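Local coordinates for E2A dna-binding protein (Human adenovirus 5, PDB 2WB0) that binds single-stranded DNA and, by forming multimers, unwinds the viral template without ATP during the elongation phase of strand-displacement replication, at residues C95-H100 / H216-L221; A192-K197 / H269-V274; K200-A205 / D260-A265. All coordinates share one frame; numbering follows the deposited sequence.

Interaction 1: residues C95-H100 / H216-L221; sequences CALWLH and HLLMPL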
loop_
_atom_site.group_PDB
_atom_site.type_symbol
_atom_site.label_atom_id
_atom_site.label_comp_id
_atom_site.label_asym_id
_atom_site.label_seq_id
_atom_site.Cartn_x
_atom_site.Cartn_y
_atom_site.Cartn_z
ATOM N N CYS A 95 5.783 -1.336 4.937
ATOM C CA CYS A 95 5.591 -1.750 3.559
ATOM C C CYS A 95 6.454 -2.988 3.299
ATOM O O CYS A 95 7.257 -3.392 4.186
ATOM C CB CYS A 95 6.071 -0.669 2.571
ATOM S SG CYS A 95 5.198 0.854 2.555
ATOM N N ALA A 96 6.261 -3.601 2.120
ATOM C CA ALA A 96 7.043 -4.760 1.606
ATOM C C ALA A 96 7.101 -4.660 0.068
ATOM O O ALA A 96 6.408 -3.850 -0.542
ATOM C CB ALA A 96 6.479 -6.172 2.069
ATOM N N LEU A 97 8.001 -5.434 -0.523
ATOM C CA LEU A 97 8.179 -5.515 -1.921
ATOM C C LEU A 97 7.629 -6.871 -2.299
ATOM O O LEU A 97 8.230 -7.904 -1.881
ATOM C CB LEU A 97 9.667 -5.559 -2.198
ATOM C CG LEU A 97 10.341 -4.200 -2.343
ATOM C CD1 LEU A 97 9.634 -2.806 -1.982
ATOM C CD2 LEU A 97 11.867 -4.215 -2.180
ATOM N N TRP A 98 6.561 -6.866 -3.143
ATOM C CA TRP A 98 5.935 -8.098 -3.555
ATOM C C TRP A 98 6.308 -8.393 -5.019
ATOM O O TRP A 98 6.036 -7.593 -5.888
ATOM C CB TRP A 98 4.423 -8.014 -3.348
ATOM C CG TRP A 98 3.622 -9.140 -3.991
ATOM C CD1 TRP A 98 3.943 -10.491 -4.071
ATOM C CD2 TRP A 98 2.312 -9.003 -4.541
ATOM N NE1 TRP A 98 2.920 -11.174 -4.701
ATOM C CE2 TRP A 98 1.901 -10.287 -4.990
ATOM C CE3 TRP A 98 1.466 -7.892 -4.742
ATOM C CZ2 TRP A 98 0.712 -10.488 -5.698
ATOM C CZ3 TRP A 98 0.241 -8.089 -5.422
ATOM C CH2 TRP A 98 -0.123 -9.397 -5.872
ATOM N N LEU A 99 6.945 -9.548 -5.274
ATOM C CA LEU A 99 7.326 -9.934 -6.634
ATOM C C LEU A 99 6.069 -10.512 -7.185
ATOM O O LEU A 99 5.806 -11.719 -7.007
ATOM C CB LEU A 99 8.436 -11.017 -6.609
ATOM C CG LEU A 99 8.836 -11.565 -8.015
ATOM C CD1 LEU A 99 9.383 -10.444 -8.838
ATOM C CD2 LEU A 99 9.944 -12.663 -7.809
ATOM N N HIS A 100 5.254 -9.680 -7.836
ATOM C CA HIS A 100 3.843 -10.042 -8.000
ATOM C C HIS A 100 3.572 -11.002 -9.142
ATOM O O HIS A 100 2.635 -11.766 -9.056
ATOM C CB HIS A 100 2.978 -8.775 -8.215
ATOM C CG HIS A 100 3.520 -7.838 -9.250
ATOM N ND1 HIS A 100 3.211 -7.925 -10.608
ATOM C CD2 HIS A 100 4.363 -6.791 -9.115
ATOM C CE1 HIS A 100 3.863 -6.960 -11.240
ATOM N NE2 HIS A 100 4.563 -6.253 -10.353
ATOM N N HIS A 216 8.903 -5.903 -8.825
ATOM C CA HIS A 216 8.411 -5.791 -7.431
ATOM C C HIS A 216 7.370 -4.692 -7.261
ATOM O O HIS A 216 7.529 -3.601 -7.796
ATOM C CB HIS A 216 9.593 -5.504 -6.507
ATOM C CG HIS A 216 10.456 -6.711 -6.248
ATOM N ND1 HIS A 216 11.476 -7.094 -7.095
ATOM C CD2 HIS A 216 10.452 -7.602 -5.228
ATOM C CE1 HIS A 216 12.033 -8.205 -6.633
ATOM N NE2 HIS A 216 11.418 -8.541 -5.509
ATOM N N LEU A 217 6.341 -4.933 -6.433
ATOM C CA LEU A 217 5.423 -3.850 -6.130
ATOM C C LEU A 217 5.729 -3.398 -4.684
ATOM O O LEU A 217 5.674 -4.200 -3.746
ATOM C CB LEU A 217 3.949 -4.341 -6.234
ATOM C CG LEU A 217 2.855 -3.403 -5.669
ATOM C CD1 LEU A 217 2.819 -1.997 -6.425
ATOM C CD2 LEU A 217 1.420 -4.090 -5.656
ATOM N N LEU A 218 5.975 -2.108 -4.512
ATOM C CA LEU A 218 6.076 -1.561 -3.189
ATOM C C LEU A 218 4.656 -1.384 -2.710
ATOM O O LEU A 218 3.869 -0.640 -3.331
ATOM C CB LEU A 218 6.662 -0.171 -3.308
ATOM C CG LEU A 218 7.157 0.659 -2.146
ATOM C CD1 LEU A 218 7.011 2.132 -2.234
ATOM C CD2 LEU A 218 7.381 0.090 -0.725
ATOM N N MET A 219 4.345 -2.040 -1.613
ATOM C CA MET A 219 2.967 -2.062 -1.061
ATOM C C MET A 219 2.985 -1.889 0.426
ATOM O O MET A 219 3.917 -2.353 1.114
ATOM C CB MET A 219 2.276 -3.382 -1.445
ATOM C CG MET A 219 2.927 -4.696 -0.818
ATOM S SD MET A 219 2.069 -6.182 -1.403
ATOM C CE MET A 219 2.174 -7.102 0.098
ATOM N N PRO A 220 1.920 -1.301 0.989
ATOM C CA PRO A 220 1.867 -1.245 2.441
ATOM C C PRO A 220 1.367 -2.555 3.057
ATOM O O PRO A 220 0.466 -3.194 2.481
ATOM C CB PRO A 220 0.861 -0.103 2.713
ATOM C CG PRO A 220 -0.119 -0.237 1.502
ATOM C CD PRO A 220 0.750 -0.680 0.322
ATOM N N LEU A 221 1.935 -2.899 4.227
ATOM C CA LEU A 221 1.484 -3.993 5.064
ATOM C C LEU A 221 0.617 -3.483 6.187
ATOM O O LEU A 221 -0.113 -4.297 6.815
ATOM C CB LEU A 221 2.659 -4.764 5.649
ATOM C CG LEU A 221 3.454 -5.597 4.672
ATOM C CD1 LEU A 221 4.381 -6.405 5.549
ATOM C CD2 LEU A 221 2.580 -6.518 3.862
HETATM O O HOH W 1 6.311 -4.018 -10.840
#
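Trp98 and Leu217 both carry CG anti to the backbone N, each with chi1 near 170°, which drops the indole and the isobutyl group onto the same face of a two-stranded antiparallel ribbon, where Trp98 CE3 lies 3.9 Å from Leu217 CD2. Met219 shares that face. Its CG stands between the backbone N and the carbonyl carbon (chi1 65°), a turn that brings SD back to 3.6 Å from Trp98 CB. The sulfur approaches the six-membered ring obliquely, a Met-aromatic contact. Further along, Ala96 CB touches the branch point of Leu221.

Four backbone bonds close the ribbon. Ala96 and Met219 exchange N-H and C=O, with Ala96 N 2.8 Å from Met219 O, and Trp98 and Leu217 do the same, with Leu217 N 2.7 Å from Trp98 O. In the first pair the donors lie almost in line with the C=O bonds; in the second they are tilted about 30° from the carbonyl planes.

The other face carries Leu97, Leu99, Leu218 and His216. Leu218 CD2 meets Leu97 CD1 and reaches past it to Cys95 CB, 3.6 Å away at the end of the ribbon. The His216 ring receives Leu99 CD1 over one face, a CH-pi contact, while Leu97 CB comes in obliquely at CD2. Just past the strand, His100 CB sits over the centre of the indole, and its ring brings CD2 against Leu217 CB. A water 2.9 Å from His100 NE2 also gives a weak bond to His216 O; His100 ND1 is bonded to Cys102 N.

Phe74 of helix 64-83 packs on Cys95 and Leu218, whereas Phe275 of strand 271-276 packs on Leu217 and Met219. The result is a buried antiparallel beta ribbon between the helical and zinc-binding parts; the side chain of Trp98 is about 8 Å from a bound zinc ion.

Interaction 2: residues A192-K197 / H269-V274; sequences AQVAFK and HPALIV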
loop_
_atom_site.group_PDB
_atom_site.type_symbol
_atom_site.label_atom_id
_atom_site.label_comp_id
_atom_site.label_asym_id
_atom_site.label_seq_id
_atom_site.Cartn_x
_atom_site.Cartn_y
_atom_site.Cartn_z
ATOM N N ALA A 192 -7.567 -5.407 -13.353
ATOM C CA ALA A 192 -6.458 -5.635 -12.427
ATOM C C ALA A 192 -5.171 -5.744 -13.203
ATOM O O ALA A 192 -4.162 -5.152 -12.803
ATOM C CB ALA A 192 -6.643 -6.886 -11.581
ATOM N N GLN A 193 -5.172 -6.520 -14.291
ATOM C CA GLN A 193 -3.907 -6.672 -14.966
ATOM C C GLN A 193 -3.457 -5.336 -15.563
ATOM O O GLN A 193 -2.297 -5.009 -15.520
ATOM C CB GLN A 193 -3.885 -7.767 -16.023
ATOM C CG GLN A 193 -2.397 -7.932 -16.580
ATOM C CD GLN A 193 -2.156 -9.296 -17.262
ATOM O OE1 GLN A 193 -1.429 -10.187 -16.731
ATOM N NE2 GLN A 193 -2.753 -9.459 -18.448
ATOM N N VAL A 194 -4.370 -4.560 -16.100
ATOM C CA VAL A 194 -3.964 -3.204 -16.569
ATOM C C VAL A 194 -3.217 -2.440 -15.472
ATOM O O VAL A 194 -2.174 -1.862 -15.730
ATOM C CB VAL A 194 -5.179 -2.412 -17.035
ATOM C CG1 VAL A 194 -4.769 -0.943 -17.296
ATOM C CG2 VAL A 194 -5.723 -2.996 -18.326
ATOM N N ALA A 195 -3.730 -2.442 -14.227
ATOM C CA ALA A 195 -3.079 -1.697 -13.105
ATOM C C ALA A 195 -1.689 -2.227 -12.708
ATOM O O ALA A 195 -0.766 -1.452 -12.294
ATOM C CB ALA A 195 -4.022 -1.732 -11.864
ATOM N N PHE A 196 -1.521 -3.541 -12.769
ATOM C CA PHE A 196 -0.174 -4.078 -12.587
ATOM C C PHE A 196 0.775 -3.731 -13.746
ATOM O O PHE A 196 1.951 -3.482 -13.522
ATOM C CB PHE A 196 -0.180 -5.590 -12.318
ATOM C CG PHE A 196 -0.654 -5.971 -10.878
ATOM C CD1 PHE A 196 0.238 -6.057 -9.823
ATOM C CD2 PHE A 196 -1.973 -6.258 -10.649
ATOM C CE1 PHE A 196 -0.165 -6.428 -8.555
ATOM C CE2 PHE A 196 -2.423 -6.621 -9.339
ATOM C CZ PHE A 196 -1.472 -6.699 -8.296
ATOM N N LYS A 197 0.254 -3.710 -14.971
ATOM C CA LYS A 197 1.109 -3.295 -16.100
ATOM C C LYS A 197 1.523 -1.844 -15.930
ATOM O O LYS A 197 2.638 -1.451 -16.321
ATOM C CB LYS A 197 0.352 -3.458 -17.433
ATOM C CG LYS A 197 0.385 -4.943 -17.917
ATOM C CD LYS A 197 -0.377 -5.094 -19.267
ATOM C CE LYS A 197 -0.022 -6.397 -19.994
ATOM N NZ LYS A 197 -1.123 -6.777 -20.932
ATOM N N HIS A 269 -1.660 2.121 -19.936
ATOM C CA HIS A 269 -2.343 1.214 -19.041
ATOM C C HIS A 269 -3.208 2.006 -18.056
ATOM O O HIS A 269 -2.835 2.201 -16.917
ATOM C CB HIS A 269 -1.276 0.389 -18.292
ATOM C CG HIS A 269 -0.263 -0.207 -19.208
ATOM N ND1 HIS A 269 -0.563 -1.258 -20.071
ATOM C CD2 HIS A 269 1.029 0.113 -19.423
ATOM C CE1 HIS A 269 0.536 -1.590 -20.726
ATOM N NE2 HIS A 269 1.506 -0.769 -20.366
ATOM N N PRO A 270 -4.405 2.414 -18.489
ATOM C CA PRO A 270 -5.184 3.422 -17.730
ATOM C C PRO A 270 -5.933 2.834 -16.553
ATOM O O PRO A 270 -7.143 2.972 -16.482
ATOM C CB PRO A 270 -6.159 3.942 -18.788
ATOM C CG PRO A 270 -6.403 2.717 -19.655
ATOM C CD PRO A 270 -5.062 2.061 -19.766
ATOM N N ALA A 271 -5.211 2.275 -15.570
ATOM C CA ALA A 271 -5.828 1.843 -14.287
ATOM C C ALA A 271 -4.701 1.858 -13.259
ATOM O O ALA A 271 -3.542 1.575 -13.607
ATOM C CB ALA A 271 -6.451 0.400 -14.358
ATOM N N LEU A 272 -5.016 2.286 -12.036
ATOM C CA LEU A 272 -4.045 2.314 -10.955
ATOM C C LEU A 272 -4.387 1.265 -9.894
ATOM O O LEU A 272 -5.546 1.044 -9.585
ATOM C CB LEU A 272 -4.096 3.679 -10.253
ATOM C CG LEU A 272 -3.168 4.770 -10.793
ATOM C CD1 LEU A 272 -2.488 4.604 -12.162
ATOM C CD2 LEU A 272 -3.291 6.154 -10.235
ATOM N N ILE A 273 -3.346 0.682 -9.300
ATOM C CA ILE A 273 -3.531 -0.131 -8.087
ATOM C C ILE A 273 -3.732 0.911 -6.969
ATOM O O ILE A 273 -2.938 1.847 -6.823
ATOM C CB ILE A 273 -2.218 -0.921 -7.765
ATOM C CG1 ILE A 273 -1.992 -2.008 -8.822
ATOM C CG2 ILE A 273 -2.214 -1.408 -6.226
ATOM C CD1 ILE A 273 -0.637 -2.791 -8.709
ATOM N N VAL A 274 -4.755 0.721 -6.151
ATOM C CA VAL A 274 -4.975 1.599 -5.060
ATOM C C VAL A 274 -5.058 0.799 -3.740
ATOM O O VAL A 274 -5.819 -0.166 -3.662
ATOM C CB VAL A 274 -6.306 2.369 -5.243
ATOM C CG1 VAL A 274 -6.577 3.243 -4.040
ATOM C CG2 VAL A 274 -6.300 3.218 -6.546
HETATM O O HOH W 2 -0.765 0.899 -10.814
#
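Helix 189-206, from the first zinc-binding family region, packs nearly perpendicular on a strand of the three-stranded sheet of the second: residues 192-197 pass over strand 271-274 at 87°, with their axes 6.3 Å apart. Such closeness depends on small side chains. Ala195 CB points toward the strand, lies 3.6 Å from Ile273 N and meets Ile273 CG1, while Ala195 CA sits 3.3 Å from Ala271 O in a CA-H...O contact.

To one side of this alanine, Val194 presses CG1 against the turn that leads into the strand. That methyl, anti to the backbone N, lies 3.4 Å from His269 C and also touches Ala271 CB and Pro270 CD. Pro270 is the centre of an inverse gamma turn, closed by a bond from Ala271 N to His269 O. The His269 side chain points at the helix, and Lys197 CB lies over one face of its ring, 3.7 Å from the centroid, a CH-pi contact. From there the lysine chain runs on, extended, to a salt bridge with Glu106, so its aliphatic part does the packing and its ammonium group is held elsewhere.

Phe196 CB points away from the strand, yet CG, anti to the carbonyl carbon (chi1 -74°), carries the ring back beside Ile273. Ile273 CD1 lies over one face in a CH-pi contact, 3.7 Å from the Phe196 centroid and 16° off the normal, with the two side chains at about a right angle. A water links the backbones, giving to Ala195 O at 2.8 Å and accepting from Ile273 N.

Around this crossing, Pro244 of strand 242-246 touches Ala192 and Ala195, and Phe186 of strand 185-186 packs on Phe196. The helix thus rests on the sheet in which strand 271-276 is central, between strands 242-246 and 297-299.

Interaction 3: residues K200-A205 / D260-A265; sequences KAFMQA and DKSVLA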
loop_
_atom_site.group_PDB
_atom_site.type_symbol
_atom_site.label_atom_id
_atom_site.label_comp_id
_atom_site.label_asym_id
_atom_site.label_seq_id
_atom_site.Cartn_x
_atom_site.Cartn_y
_atom_site.Cartn_z
ATOM N N LYS A 200 4.363 -1.450 -13.256
ATOM C CA LYS A 200 5.586 -1.967 -13.848
ATOM C C LYS A 200 6.145 -0.988 -14.899
ATOM O O LYS A 200 7.319 -0.628 -14.843
ATOM C CB LYS A 200 5.370 -3.349 -14.385
ATOM C CG LYS A 200 6.588 -3.881 -15.167
ATOM C CD LYS A 200 6.323 -5.371 -15.525
ATOM C CE LYS A 200 7.147 -5.765 -16.755
ATOM N NZ LYS A 200 6.668 -7.074 -17.385
ATOM N N ALA A 201 5.291 -0.407 -15.726
ATOM C CA ALA A 201 5.754 0.614 -16.678
ATOM C C ALA A 201 6.214 1.922 -16.026
ATOM O O ALA A 201 7.098 2.648 -16.531
ATOM C CB ALA A 201 4.609 0.931 -17.767
ATOM N N PHE A 202 5.535 2.307 -14.956
ATOM C CA PHE A 202 5.874 3.519 -14.251
ATOM C C PHE A 202 7.289 3.351 -13.681
ATOM O O PHE A 202 8.135 4.255 -13.761
ATOM C CB PHE A 202 4.813 3.701 -13.125
ATOM C CG PHE A 202 4.891 4.995 -12.403
ATOM C CD1 PHE A 202 4.330 6.156 -12.958
ATOM C CD2 PHE A 202 5.457 5.069 -11.143
ATOM C CE1 PHE A 202 4.407 7.319 -12.344
ATOM C CE2 PHE A 202 5.529 6.285 -10.477
ATOM C CZ PHE A 202 4.991 7.410 -11.063
ATOM N N MET A 203 7.537 2.171 -13.121
ATOM C CA MET A 203 8.855 1.879 -12.520
ATOM C C MET A 203 9.941 1.833 -13.620
ATOM O O MET A 203 11.041 2.305 -13.386
ATOM C CB MET A 203 8.783 0.546 -11.760
ATOM C CG MET A 203 7.944 0.787 -10.387
ATOM S SD MET A 203 7.667 -0.790 -9.659
ATOM C CE MET A 203 9.361 -1.134 -9.020
ATOM N N GLN A 204 9.626 1.213 -14.764
ATOM C CA GLN A 204 10.571 1.137 -15.905
ATOM C C GLN A 204 10.898 2.577 -16.371
ATOM O O GLN A 204 12.024 2.875 -16.727
ATOM C CB GLN A 204 10.014 0.273 -17.076
ATOM C CG GLN A 204 9.940 -1.235 -16.855
ATOM C CD GLN A 204 9.091 -1.988 -17.900
ATOM O OE1 GLN A 204 9.432 -3.108 -18.283
ATOM N NE2 GLN A 204 7.948 -1.392 -18.330
ATOM N N ALA A 205 9.937 3.487 -16.311
ATOM C CA ALA A 205 10.215 4.869 -16.719
ATOM C C ALA A 205 11.041 5.626 -15.685
ATOM O O ALA A 205 11.816 6.541 -16.025
ATOM C CB ALA A 205 8.942 5.626 -16.978
ATOM N N ASP A 260 6.595 12.351 -21.412
ATOM C CA ASP A 260 6.968 11.853 -20.090
ATOM C C ASP A 260 6.660 10.328 -20.070
ATOM O O ASP A 260 5.491 9.890 -20.152
ATOM C CB ASP A 260 6.325 12.688 -18.985
ATOM C CG ASP A 260 6.678 12.185 -17.564
ATOM O OD1 ASP A 260 6.804 10.941 -17.376
ATOM O OD2 ASP A 260 6.812 13.020 -16.650
ATOM N N LYS A 261 7.699 9.508 -20.009
ATOM C CA LYS A 261 7.433 8.040 -19.985
ATOM C C LYS A 261 6.552 7.556 -18.788
ATOM O O LYS A 261 5.811 6.561 -18.929
ATOM C CB LYS A 261 8.716 7.182 -20.123
ATOM C CG LYS A 261 9.570 7.453 -21.415
ATOM C CD LYS A 261 8.671 7.781 -22.603
ATOM C CE LYS A 261 9.453 7.938 -23.962
ATOM N NZ LYS A 261 10.068 6.679 -24.566
ATOM N N SER A 262 6.648 8.257 -17.650
ATOM C CA SER A 262 5.828 8.029 -16.407
ATOM C C SER A 262 4.402 8.178 -16.732
ATOM O O SER A 262 3.521 7.371 -16.275
ATOM C CB SER A 262 6.023 9.198 -15.397
ATOM O OG SER A 262 7.190 8.939 -14.800
ATOM N N VAL A 263 4.139 9.284 -17.424
ATOM C CA VAL A 263 2.776 9.623 -17.806
ATOM C C VAL A 263 2.234 8.620 -18.818
ATOM O O VAL A 263 1.069 8.160 -18.720
ATOM C CB VAL A 263 2.669 11.102 -18.296
ATOM C CG1 VAL A 263 1.238 11.388 -18.682
ATOM C CG2 VAL A 263 3.156 12.053 -17.186
ATOM N N LEU A 264 3.073 8.231 -19.772
ATOM C CA LEU A 264 2.665 7.277 -20.800
ATOM C C LEU A 264 2.305 5.912 -20.183
ATOM O O LEU A 264 1.452 5.123 -20.721
ATOM C CB LEU A 264 3.811 7.086 -21.812
ATOM C CG LEU A 264 3.833 7.817 -23.177
ATOM C CD1 LEU A 264 2.656 8.649 -23.632
ATOM C CD2 LEU A 264 5.186 8.417 -23.502
ATOM N N ALA A 265 2.965 5.583 -19.075
ATOM C CA ALA A 265 2.569 4.331 -18.386
ATOM C C ALA A 265 1.079 4.295 -18.100
ATOM O O ALA A 265 0.418 3.244 -18.322
ATOM C CB ALA A 265 3.376 4.140 -17.057
#
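Lys261, which follows the N-cap residue Asp260 at the start of helix 261-268, sets its CB 3.5 Å from Ala205 CB before the rest of its chain bends away from the neighbouring helix. One residue on, Ala205 CB rests 3.6 Å from the backbone N of Ser262, a van der Waals contact. The Ser262 carbonyl meets Phe202 as well: Ser262 O lies at the edge of the ring, near its plane, 3.6 Å from Phe202 CD1. The phenyl reaches there because CG is anti to the backbone N (chi1 -172°), which also sets Phe202 CE1 3.9 Å from Ser262 CB. A full turn beyond Lys261, Ala265 points at the other helix. Its methyl is 3.5 Å from Ala201 CB and equally close to Phe202 N, so it settles beside the backbone of residues 201-202.

The segment axes run antiparallel at 174°, 8.0 Å apart at their closest, a spacing made possible by the three alanines. Between the two segments the chemistry is that of alkyl groups, backbone atoms and one ring edge, without direct hydrogen bonds; the fit therefore depends on shape and on small side chains.

In the fold
After the N-terminal helices, the chain enters strand 95-99, passes the first zinc site and reaches helix 189-206, which serves both interaction 2 and interaction 3. Strand 216-220 follows and closes interaction 1, a loop of 115 residues. Helix 261-268 then returns to residues 200-205 and closes interaction 3, and strand 271-276 straight after it closes interaction 2, so that interaction 3 is nested inside interaction 2. Interaction 1 crosses both. Phe196 joins interactions 1 and 2 by touching Trp98, His100 and Leu217, and His269 meets Ala201 between interactions 2 and 3. Together they bind the central ribbon, the long helix and the second zinc-binding region.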